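Local coordinates for protein 5-Carboxyvanillate Decarboxylase (Novosphingobium aromaticivorans, PDB 4QRN) that probably removes the 5-carboxyl group of 5-carboxyvanillate without hydrolysis, using an active-site manganese ion in an amidohydrolase-type beta/alpha barrel, at residues I177-H182 against Q205-H210; R146-G151 against G173-Q178; P317-C322 against D350-S355; L307-G312 against R330-M335. One frame throughout, in Å; residues are numbered along the deposited sequence.

Contact 1: I177-H182 against Q205-H210. With MN (manganese (II) ion), chain E; 1DF (4-hydroxy-3-methoxy-5-nitrobenzoic acid), chain F.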
# COMPACT_ATOMS: atom_id res chain seq x y z
N ILE A 177 -7.89 7.76 -22.06
CA ILE A 177 -9.06 7.29 -21.32
C ILE A 177 -8.65 7.05 -19.87
O ILE A 177 -7.48 6.76 -19.55
CB ILE A 177 -9.75 6.01 -21.89
CG1 ILE A 177 -8.79 4.81 -21.87
CG2 ILE A 177 -10.33 6.30 -23.28
CD1 ILE A 177 -9.47 3.49 -22.07
N GLN A 178 -9.66 7.17 -19.00
CA GLN A 178 -9.52 6.76 -17.61
C GLN A 178 -10.38 5.54 -17.38
O GLN A 178 -11.57 5.54 -17.70
CB GLN A 178 -9.98 7.90 -16.68
CG GLN A 178 -9.98 7.48 -15.20
CD GLN A 178 -10.29 8.64 -14.29
OE1 GLN A 178 -9.48 9.57 -14.18
NE2 GLN A 178 -11.45 8.60 -13.64
N ILE A 179 -9.78 4.49 -16.81
CA ILE A 179 -10.52 3.32 -16.36
C ILE A 179 -10.42 3.32 -14.84
O ILE A 179 -9.33 3.47 -14.27
CB ILE A 179 -9.99 2.01 -16.98
CG1 ILE A 179 -10.28 2.02 -18.49
CG2 ILE A 179 -10.64 0.78 -16.29
CD1 ILE A 179 -9.80 0.77 -19.24
N ASN A 180 -11.56 3.16 -14.18
CA ASN A 180 -11.69 3.23 -12.73
C ASN A 180 -11.44 1.87 -12.14
O ASN A 180 -12.33 1.23 -11.57
CB ASN A 180 -13.07 3.80 -12.42
CG ASN A 180 -13.27 5.09 -13.11
OD1 ASN A 180 -12.57 6.05 -12.80
ND2 ASN A 180 -14.17 5.12 -14.11
N SER A 181 -10.21 1.41 -12.32
CA SER A 181 -9.72 0.13 -11.84
C SER A 181 -10.66 -1.01 -12.23
O SER A 181 -11.00 -1.10 -13.41
CB SER A 181 -9.34 0.21 -10.36
OG SER A 181 -8.39 -0.80 -10.09
N HIS A 182 -10.99 -1.93 -11.33
CA HIS A 182 -11.67 -3.16 -11.73
C HIS A 182 -13.04 -2.88 -12.37
O HIS A 182 -13.68 -1.85 -12.15
CB HIS A 182 -11.87 -4.10 -10.52
CG HIS A 182 -12.91 -3.64 -9.56
ND1 HIS A 182 -14.22 -4.09 -9.61
CD2 HIS A 182 -12.83 -2.77 -8.53
CE1 HIS A 182 -14.90 -3.49 -8.64
NE2 HIS A 182 -14.08 -2.69 -7.97
N GLN A 205 -2.32 6.56 -27.13
CA GLN A 205 -2.72 7.40 -26.02
C GLN A 205 -2.52 6.66 -24.71
O GLN A 205 -2.56 5.43 -24.67
CB GLN A 205 -4.18 7.81 -26.15
CG GLN A 205 -4.38 8.79 -27.28
CD GLN A 205 -5.78 9.34 -27.34
OE1 GLN A 205 -6.72 8.70 -26.87
NE2 GLN A 205 -5.94 10.54 -27.92
N PRO A 206 -2.35 7.43 -23.62
CA PRO A 206 -2.19 6.81 -22.31
C PRO A 206 -3.50 6.36 -21.71
O PRO A 206 -4.58 6.91 -21.99
CB PRO A 206 -1.61 7.95 -21.46
CG PRO A 206 -2.20 9.19 -22.12
CD PRO A 206 -2.19 8.89 -23.57
N LEU A 207 -3.38 5.35 -20.86
CA LEU A 207 -4.44 4.89 -19.99
C LEU A 207 -4.18 5.41 -18.59
O LEU A 207 -3.11 5.15 -18.04
CB LEU A 207 -4.40 3.36 -19.94
CG LEU A 207 -5.29 2.72 -18.89
CD1 LEU A 207 -6.79 3.07 -19.09
CD2 LEU A 207 -5.10 1.22 -18.88
N TYR A 208 -5.14 6.11 -18.00
CA TYR A 208 -5.06 6.48 -16.58
C TYR A 208 -5.88 5.45 -15.80
O TYR A 208 -7.09 5.33 -16.02
CB TYR A 208 -5.62 7.90 -16.40
CG TYR A 208 -5.14 8.62 -15.14
CD1 TYR A 208 -5.45 8.17 -13.86
CD2 TYR A 208 -4.35 9.76 -15.24
CE1 TYR A 208 -5.00 8.84 -12.72
CE2 TYR A 208 -3.92 10.45 -14.11
CZ TYR A 208 -4.25 9.99 -12.86
OH TYR A 208 -3.80 10.68 -11.76
N ILE A 209 -5.22 4.67 -14.93
CA ILE A 209 -5.96 3.76 -14.06
C ILE A 209 -6.21 4.51 -12.77
O ILE A 209 -5.30 4.72 -11.96
CB ILE A 209 -5.26 2.43 -13.81
CG1 ILE A 209 -4.99 1.71 -15.13
CG2 ILE A 209 -6.16 1.55 -12.92
CD1 ILE A 209 -4.28 0.37 -15.00
N HIS A 210 -7.45 4.97 -12.62
CA HIS A 210 -7.89 5.72 -11.46
C HIS A 210 -8.45 4.74 -10.43
O HIS A 210 -8.97 3.68 -10.80
CB HIS A 210 -9.00 6.67 -11.91
CG HIS A 210 -9.45 7.62 -10.84
ND1 HIS A 210 -10.36 7.27 -9.88
CD2 HIS A 210 -9.08 8.90 -10.58
CE1 HIS A 210 -10.52 8.30 -9.05
NE2 HIS A 210 -9.77 9.31 -9.47
MN MN E . -9.42 11.17 -8.28
C1 1DF F . -12.37 10.47 -3.55
CO1 1DF F . -11.06 10.69 -3.88
CO2 1DF F . -13.26 10.02 -4.55
CM1 1DF F . -10.71 10.55 -5.26
CM2 1DF F . -12.91 10.03 -5.89
OM 1DF F . -13.75 9.66 -6.90
CZ 1DF F . -11.64 10.42 -6.29
CC 1DF F . -12.87 10.61 -2.16
CV 1DF F . -14.96 8.99 -6.53
O1 1DF F . -12.27 11.47 -1.39
O2 1DF F . -13.83 9.92 -1.81
O3 1DF F . -11.33 10.61 -7.54
N 1DF F . -9.25 10.30 -5.51
O11 1DF F . -8.82 10.03 -6.60
O22 1DF F . -8.50 10.23 -4.50
O HOH W 1 -10.15 12.41 -9.93
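Strands 177-179 and 207-209, with helix 194-203 between them in sequence, form a right-handed beta-alpha-beta unit of the amidohydrolase barrel, and the second strand delivers a metal ligand, His210, at its C-terminal end. The parallel register pairs Ile177, Gln178 and Ile179 with Leu207, Tyr208 and Ile209. Tyr208 N donates to Ile177 O at 2.9 Å, Ile179 N returns a bond to Tyr208 O, and His210 N reaches Ile179 O.

Gln178, its CG anti to the backbone N (chi1 175°), lays its amide across His210, the two planes 22° apart and Gln178 CD 3.3 Å from His210 CB. A flat, polar side chain suits this place: NE2 of Gln178 also donates to Asn180 OD1 (2.9 Å), which fixes the amide's rotation. The first torsion of His210 (chi1 -174°) turns its ring toward that amide and the metal, and the imidazole binds manganese through NE2 at 2.2 Å. The phenol oxygen O3 and nitro oxygen O11 of the inhibitor, water 1, Glu41 and Asp336 complete the site.

On the other face, Leu207 CD1 sits 3.7 Å from Ile179 CG1 and 3.8 Å from Ile177 CG1, branched apolar groups fit for a dry interface. Helix 194-203 covers them through Ile196, Phe197 and Leu200, while strand 259-261 flanks 207-209 on its other edge.

Contact 2: R146-G151 against G173-Q178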
# COMPACT_ATOMS: atom_id res chain seq x y z
N ARG A 146 -9.09 25.64 -21.34
CA ARG A 146 -9.18 25.30 -19.91
C ARG A 146 -9.44 23.83 -19.63
O ARG A 146 -9.00 23.33 -18.59
CB ARG A 146 -10.30 26.10 -19.23
CG ARG A 146 -10.25 27.60 -19.48
CD ARG A 146 -8.96 28.25 -19.08
NE ARG A 146 -8.61 28.09 -17.67
CZ ARG A 146 -9.09 28.85 -16.67
NH1 ARG A 146 -10.00 29.78 -16.89
NH2 ARG A 146 -8.68 28.63 -15.44
N PHE A 147 -10.21 23.16 -20.48
CA PHE A 147 -10.69 21.80 -20.22
C PHE A 147 -10.13 20.86 -21.28
O PHE A 147 -10.24 21.15 -22.48
CB PHE A 147 -12.21 21.72 -20.32
CG PHE A 147 -13.01 22.44 -19.23
CD1 PHE A 147 -12.46 22.91 -18.05
CD2 PHE A 147 -14.39 22.59 -19.43
CE1 PHE A 147 -13.27 23.53 -17.09
CE2 PHE A 147 -15.19 23.20 -18.49
CZ PHE A 147 -14.64 23.68 -17.33
N ILE A 148 -9.58 19.74 -20.82
CA ILE A 148 -9.06 18.69 -21.68
C ILE A 148 -9.74 17.40 -21.25
O ILE A 148 -9.90 17.18 -20.05
CB ILE A 148 -7.52 18.55 -21.47
CG1 ILE A 148 -6.83 19.87 -21.81
CG2 ILE A 148 -6.95 17.39 -22.29
CD1 ILE A 148 -5.49 20.06 -21.10
N GLY A 149 -10.14 16.56 -22.19
CA GLY A 149 -10.90 15.38 -21.82
C GLY A 149 -10.16 14.06 -21.92
O GLY A 149 -9.36 13.82 -22.85
N MET A 150 -10.50 13.17 -20.98
CA MET A 150 -10.18 11.74 -21.04
C MET A 150 -11.52 11.02 -21.17
O MET A 150 -12.47 11.32 -20.45
CB MET A 150 -9.47 11.29 -19.76
CG MET A 150 -8.11 11.95 -19.56
SD MET A 150 -6.82 11.35 -20.66
CE MET A 150 -6.19 9.97 -19.70
N GLY A 151 -11.60 10.05 -22.08
CA GLY A 151 -12.84 9.32 -22.25
C GLY A 151 -13.09 8.30 -21.15
O GLY A 151 -12.16 7.82 -20.48
N GLY A 173 -11.64 14.78 -29.59
CA GLY A 173 -10.47 15.53 -29.17
C GLY A 173 -9.92 15.09 -27.81
O GLY A 173 -9.13 15.84 -27.21
N PHE A 174 -10.29 13.91 -27.34
CA PHE A 174 -9.78 13.44 -26.06
C PHE A 174 -8.33 13.00 -26.18
O PHE A 174 -7.85 12.67 -27.27
CB PHE A 174 -10.62 12.27 -25.56
CG PHE A 174 -12.04 12.62 -25.18
CD1 PHE A 174 -12.48 13.94 -25.03
CD2 PHE A 174 -12.93 11.60 -24.94
CE1 PHE A 174 -13.78 14.21 -24.64
CE2 PHE A 174 -14.25 11.86 -24.55
CZ PHE A 174 -14.67 13.18 -24.42
N LYS A 175 -7.65 12.96 -25.04
CA LYS A 175 -6.21 12.70 -25.00
C LYS A 175 -5.87 11.32 -24.47
O LYS A 175 -4.71 10.93 -24.44
CB LYS A 175 -5.52 13.79 -24.18
CG LYS A 175 -5.68 15.17 -24.80
CD LYS A 175 -5.08 15.27 -26.19
CE LYS A 175 -5.14 16.70 -26.70
NZ LYS A 175 -4.43 16.80 -28.00
N GLY A 176 -6.88 10.54 -24.10
CA GLY A 176 -6.69 9.19 -23.58
C GLY A 176 -7.97 8.79 -22.90
O GLY A 176 -9.02 9.41 -23.14
N ILE A 177 -7.89 7.76 -22.06
CA ILE A 177 -9.06 7.29 -21.32
C ILE A 177 -8.65 7.05 -19.87
O ILE A 177 -7.48 6.76 -19.55
CB ILE A 177 -9.75 6.01 -21.89
CG1 ILE A 177 -8.79 4.81 -21.87
CG2 ILE A 177 -10.33 6.30 -23.28
CD1 ILE A 177 -9.47 3.49 -22.07
N GLN A 178 -9.66 7.17 -19.00
CA GLN A 178 -9.52 6.76 -17.61
C GLN A 178 -10.38 5.54 -17.38
O GLN A 178 -11.57 5.54 -17.70
CB GLN A 178 -9.98 7.90 -16.68
CG GLN A 178 -9.98 7.48 -15.20
CD GLN A 178 -10.29 8.64 -14.29
OE1 GLN A 178 -9.48 9.57 -14.18
NE2 GLN A 178 -11.45 8.60 -13.64
O HOH W 2 -10.01 17.30 -24.96
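Met150 turns CG beside its backbone N (chi1 -64°) and bends again at chi2 and chi3, a shape that curls the thioether over the backbone of Gly176 and Ile177: SD lies 3.5 Å from Gly176 N and CE 3.5 Å from Ile177 O. A long, flexible, apolar chain can follow that curved surface, and Gly176, with no side chain, leaves its backbone accessible to the thioether, the methyl CE in particular. Phe174 has the same kind of first torsion (chi1 -67°), which lays its ring along the backbone of 149-151. Its CD2 is 3.5 Å from Gly151 CA, and Met150 C lies over one ring face. Glycine fits both neighbouring positions, since the ring lies directly on their CA atoms with no side chain in the way; Phe174 CD1 is 3.9 Å from Gly149 CA.

Three backbone bonds stitch the segments together. Lys175 N donates to Gly149 O at 2.9 Å, Gly151 N to Gly176 O, and Gln178 N to Gly151 O at 3.0 Å. Beside them, Ile148 CG2 touches Lys175 CG at 3.6 Å; the lysine's aliphatic part packs here while NZ bonds to Lys372 O. Water 2 links Gly149 N with Gly173 O.

A single bridge, Gly151 with Ile177, thus ties the end of strand 147-149 to the start of strand 177-179 and closes the seam between the barrel's three-strand and five-strand sheets. Strand 106-111 runs along the other edge of 147-149, and helix 122-142 packs against Phe174 through Asn133 and Leu136.

Contact 3: P317-C322 against D350-S355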
# COMPACT_ATOMS: atom_id res chain seq x y z
N PRO A 317 8.26 15.65 0.43
CA PRO A 317 9.14 14.47 0.53
C PRO A 317 8.72 13.35 -0.42
O PRO A 317 9.57 12.67 -1.00
CB PRO A 317 9.00 14.05 2.00
CG PRO A 317 8.53 15.24 2.72
CD PRO A 317 7.74 16.08 1.75
N ALA A 318 7.41 13.13 -0.53
CA ALA A 318 6.92 12.05 -1.37
C ALA A 318 7.08 12.38 -2.85
O ALA A 318 7.46 11.51 -3.64
CB ALA A 318 5.49 11.72 -1.05
N ILE A 319 6.81 13.62 -3.23
CA ILE A 319 7.00 14.02 -4.62
C ILE A 319 8.47 13.85 -5.01
O ILE A 319 8.77 13.29 -6.07
CB ILE A 319 6.55 15.48 -4.83
CG1 ILE A 319 5.03 15.58 -4.62
CG2 ILE A 319 6.94 15.96 -6.21
CD1 ILE A 319 4.57 17.01 -4.45
N LYS A 320 9.37 14.34 -4.18
CA LYS A 320 10.79 14.26 -4.50
C LYS A 320 11.27 12.82 -4.56
O LYS A 320 12.09 12.47 -5.40
CB LYS A 320 11.62 15.07 -3.50
CG LYS A 320 11.51 16.57 -3.71
CD LYS A 320 12.36 17.35 -2.72
CE LYS A 320 12.46 18.83 -3.10
NZ LYS A 320 13.28 19.57 -2.09
N PHE A 321 10.78 11.99 -3.65
CA PHE A 321 11.15 10.57 -3.64
C PHE A 321 10.75 9.95 -4.98
O PHE A 321 11.52 9.25 -5.65
CB PHE A 321 10.45 9.86 -2.48
CG PHE A 321 10.75 8.39 -2.42
CD1 PHE A 321 10.01 7.50 -3.18
CD2 PHE A 321 11.75 7.89 -1.60
CE1 PHE A 321 10.27 6.13 -3.14
CE2 PHE A 321 12.03 6.54 -1.58
CZ PHE A 321 11.28 5.65 -2.35
N CYS A 322 9.52 10.23 -5.37
CA CYS A 322 8.99 9.64 -6.58
C CYS A 322 9.75 10.18 -7.82
O CYS A 322 10.02 9.43 -8.76
CB CYS A 322 7.50 9.94 -6.61
SG CYS A 322 6.55 8.99 -7.77
N ASP A 350 3.72 25.42 -5.20
CA ASP A 350 4.42 26.53 -5.86
C ASP A 350 5.74 26.84 -5.17
O ASP A 350 6.66 27.33 -5.82
CB ASP A 350 3.57 27.80 -5.78
CG ASP A 350 2.42 27.88 -6.77
OD1 ASP A 350 2.37 27.16 -7.80
OD2 ASP A 350 1.58 28.76 -6.51
N ALA A 351 5.81 26.61 -3.85
CA ALA A 351 6.93 27.07 -3.03
C ALA A 351 7.90 25.97 -2.62
O ALA A 351 8.73 26.16 -1.73
CB ALA A 351 6.38 27.81 -1.81
N MET A 352 7.82 24.82 -3.30
CA MET A 352 8.74 23.73 -2.98
C MET A 352 10.18 24.15 -3.29
O MET A 352 10.45 24.94 -4.19
CB MET A 352 8.40 22.48 -3.79
CG MET A 352 7.08 21.87 -3.36
SD MET A 352 6.79 20.21 -4.06
CE MET A 352 6.36 20.58 -5.76
N ASP A 353 11.11 23.55 -2.54
CA ASP A 353 12.54 23.79 -2.74
C ASP A 353 13.01 22.89 -3.87
O ASP A 353 13.61 21.84 -3.65
CB ASP A 353 13.31 23.56 -1.46
CG ASP A 353 14.77 23.87 -1.60
OD1 ASP A 353 15.17 24.50 -2.59
OD2 ASP A 353 15.55 23.49 -0.71
N MET A 354 12.68 23.33 -5.08
CA MET A 354 12.83 22.57 -6.29
C MET A 354 13.20 23.58 -7.38
O MET A 354 12.68 24.69 -7.39
CB MET A 354 11.47 21.90 -6.54
CG MET A 354 11.37 21.03 -7.70
SD MET A 354 9.72 20.30 -7.84
CE MET A 354 9.59 19.18 -6.47
N SER A 355 14.12 23.21 -8.27
CA SER A 355 14.56 24.15 -9.29
C SER A 355 13.39 24.61 -10.15
O SER A 355 12.39 23.90 -10.32
CB SER A 355 15.61 23.52 -10.18
OG SER A 355 15.04 22.59 -11.08
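Lys320 reaches across to the 350-355 loop with a chain that is extended beyond CG. From CB the first torsion puts CG beside the backbone N (chi1 -74°), and CG passes 4.3 Å from Met354 CE. CD carries the chain on to CE, which lies 3.3 Å from Asp353 O, and NZ ends in a hydrogen bond to that same carbonyl oxygen at 2.8 Å, approaching 31° out of the carbonyl plane. Lysine suits this solvent-exposed place because its CG methylene can lie near a methionine methyl while the ammonium donates to a backbone carbonyl. NZ stands 4.7 Å from Asp353 OD2, too far for a salt bridge, though the opposite charge probably adds some attraction. Asp353 centres an inverse gamma turn in the loop between helices 343-350 and 356-370, so the contact joins helix 316-326 of the barrel's outer layer to the connection ahead of the last helix. Deeper in, Ile319 meets two methionines, crossing each at about a right angle: CD1 touches Met352 SD at 3.9 Å, and CG2 comes 4.2 Å from Met354 CE. The branched isoleucine offers a separate methyl to each, and Phe362 of helix 356-370 packs against both Ile319 and Met352.

Contact 4: L307-G312 against R330-M335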
# COMPACT_ATOMS: atom_id res chain seq x y z
N LEU A 307 3.64 6.40 -15.54
CA LEU A 307 3.68 7.83 -15.28
C LEU A 307 2.85 8.07 -14.01
O LEU A 307 1.87 7.36 -13.78
CB LEU A 307 3.06 8.58 -16.45
CG LEU A 307 3.80 8.42 -17.78
CD1 LEU A 307 2.93 8.88 -18.93
CD2 LEU A 307 5.16 9.17 -17.78
N VAL A 308 3.26 9.04 -13.21
CA VAL A 308 2.63 9.26 -11.92
C VAL A 308 2.22 10.70 -11.75
O VAL A 308 2.91 11.62 -12.19
CB VAL A 308 3.61 8.86 -10.79
CG1 VAL A 308 3.21 9.42 -9.43
CG2 VAL A 308 3.75 7.36 -10.75
N THR A 309 1.08 10.89 -11.09
CA THR A 309 0.69 12.22 -10.64
C THR A 309 0.69 12.26 -9.11
O THR A 309 0.63 11.23 -8.45
CB THR A 309 -0.69 12.68 -11.17
OG1 THR A 309 -1.72 12.15 -10.33
CG2 THR A 309 -0.90 12.27 -12.63
N ASN A 310 0.69 13.48 -8.56
CA ASN A 310 0.63 13.65 -7.11
C ASN A 310 -0.77 13.91 -6.58
O ASN A 310 -0.91 14.53 -5.52
CB ASN A 310 1.56 14.77 -6.62
CG ASN A 310 0.94 16.12 -6.81
OD1 ASN A 310 0.43 16.43 -7.88
ND2 ASN A 310 0.98 16.96 -5.77
N SER A 311 -1.82 13.46 -7.28
CA SER A 311 -3.16 13.71 -6.76
C SER A 311 -3.27 13.29 -5.30
O SER A 311 -2.84 12.20 -4.93
CB SER A 311 -4.22 13.01 -7.60
OG SER A 311 -3.86 11.64 -7.76
N GLY A 312 -3.82 14.16 -4.46
CA GLY A 312 -3.99 13.87 -3.06
C GLY A 312 -2.74 13.89 -2.21
O GLY A 312 -2.83 13.63 -0.99
N ARG A 330 8.65 12.18 -15.28
CA ARG A 330 7.58 11.18 -15.26
C ARG A 330 6.61 11.40 -14.10
O ARG A 330 5.78 10.53 -13.83
CB ARG A 330 8.16 9.77 -15.24
CG ARG A 330 9.05 9.49 -16.44
CD ARG A 330 9.42 8.02 -16.55
NE ARG A 330 8.30 7.18 -17.00
CZ ARG A 330 7.92 7.04 -18.26
NH1 ARG A 330 8.56 7.68 -19.23
NH2 ARG A 330 6.90 6.26 -18.56
N VAL A 331 6.68 12.57 -13.46
CA VAL A 331 5.85 12.91 -12.30
C VAL A 331 5.18 14.25 -12.59
O VAL A 331 5.86 15.24 -12.89
CB VAL A 331 6.70 12.99 -11.01
CG1 VAL A 331 5.84 13.36 -9.82
CG2 VAL A 331 7.44 11.67 -10.79
N MET A 332 3.85 14.28 -12.47
CA MET A 332 3.02 15.42 -12.85
C MET A 332 2.15 15.88 -11.69
O MET A 332 1.70 15.08 -10.86
CB MET A 332 2.08 14.99 -14.00
CG MET A 332 2.83 14.74 -15.30
SD MET A 332 1.79 14.01 -16.58
CE MET A 332 1.73 12.30 -16.02
N TYR A 333 1.85 17.17 -11.69
CA TYR A 333 0.91 17.75 -10.77
C TYR A 333 -0.53 17.34 -11.09
O TYR A 333 -0.94 17.31 -12.26
CB TYR A 333 1.02 19.28 -10.84
CG TYR A 333 -0.05 19.98 -10.01
CD1 TYR A 333 -0.00 19.96 -8.62
CD2 TYR A 333 -1.11 20.63 -10.62
CE1 TYR A 333 -1.00 20.55 -7.86
CE2 TYR A 333 -2.11 21.21 -9.88
CZ TYR A 333 -2.07 21.16 -8.50
OH TYR A 333 -3.10 21.76 -7.80
N ALA A 334 -1.30 17.07 -10.04
CA ALA A 334 -2.75 16.90 -10.14
C ALA A 334 -3.36 17.40 -8.85
O ALA A 334 -2.76 17.27 -7.77
CB ALA A 334 -3.14 15.44 -10.35
N MET A 335 -4.57 17.94 -8.96
CA MET A 335 -5.29 18.45 -7.80
C MET A 335 -6.29 17.43 -7.19
O MET A 335 -6.47 17.42 -5.98
CB MET A 335 -6.02 19.74 -8.19
CG MET A 335 -6.88 20.30 -7.08
SD MET A 335 -7.68 21.85 -7.50
CE MET A 335 -6.41 23.04 -7.06
O HOH W 3 -4.40 17.19 -4.01
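The Arg330 guanidinium carries Leu307 on one face: CD2 of the leucine stands 3.4 Å above the plane, over its centre, and the two side chains cross at about a right angle. The flat pi face, which offers no N-H, accepts a leucine methyl, while the N-H groups on the rim are used by others, NH2 bonding to Gln258 and NE to Val306 O. The Tyr333 ring has Met335 N over one face, toward the rim, and Asn310 OD1 lies 3.6 Å from its CD1.

That amide oxygen extends the strand pairing beyond its last bridge. With CG between its backbone N and carbonyl carbon (chi1 81°), Asn310 brings OD1 within 2.8 Å of Ala334 N, the bond running nearly straight off the carbonyl; asparagine thus supplies a side-chain acceptor in place of a backbone carbonyl. Before it come the backbone bonds of the parallel pair, Val308 N to Arg330 O, Met332 N to Val308 O (2.8 Å) and Asn310 N to Met332 O. The small Ala334 fits with its CB against Thr309 OG1 at 3.6 Å and Ser311 CB at 3.8 Å. Beyond these, Ser311 OG bonds to the metal ligand Glu41 in a second-shell position.

Strands 306-309 and 331-332, joined through helix 316-326, make a beta-alpha-beta unit. Strand 259-261 continues the sheet beyond 306-309, strand 38-44 borders Ala334, and helix 356-370 covers Leu307 and Arg330 through Trp370.

In the fold
Along the chain contact 2 comes first, its second segment running into the first of contact 1 and sharing Ile177 and Gln178; contact 4 then opens, and its segments alternate with those of contact 3. Contacts 1 and 4 pair strands at opposite ends of the five-strand sheet. Their centres are about 14 Å apart, yet Tyr208 OH and Thr309 OG1 probably hydrogen-bond across the barrel interior, near Glu41. Contact 2, its centre about 11 Å from that of contact 1, connects this sheet to the three-strand one. Contact 3 lies outermost, about 26 Å from contact 1 between centres, and reaches contact 4 through helix 316-326. The set runs from a sheet junction and a metal ligand to the outer helices.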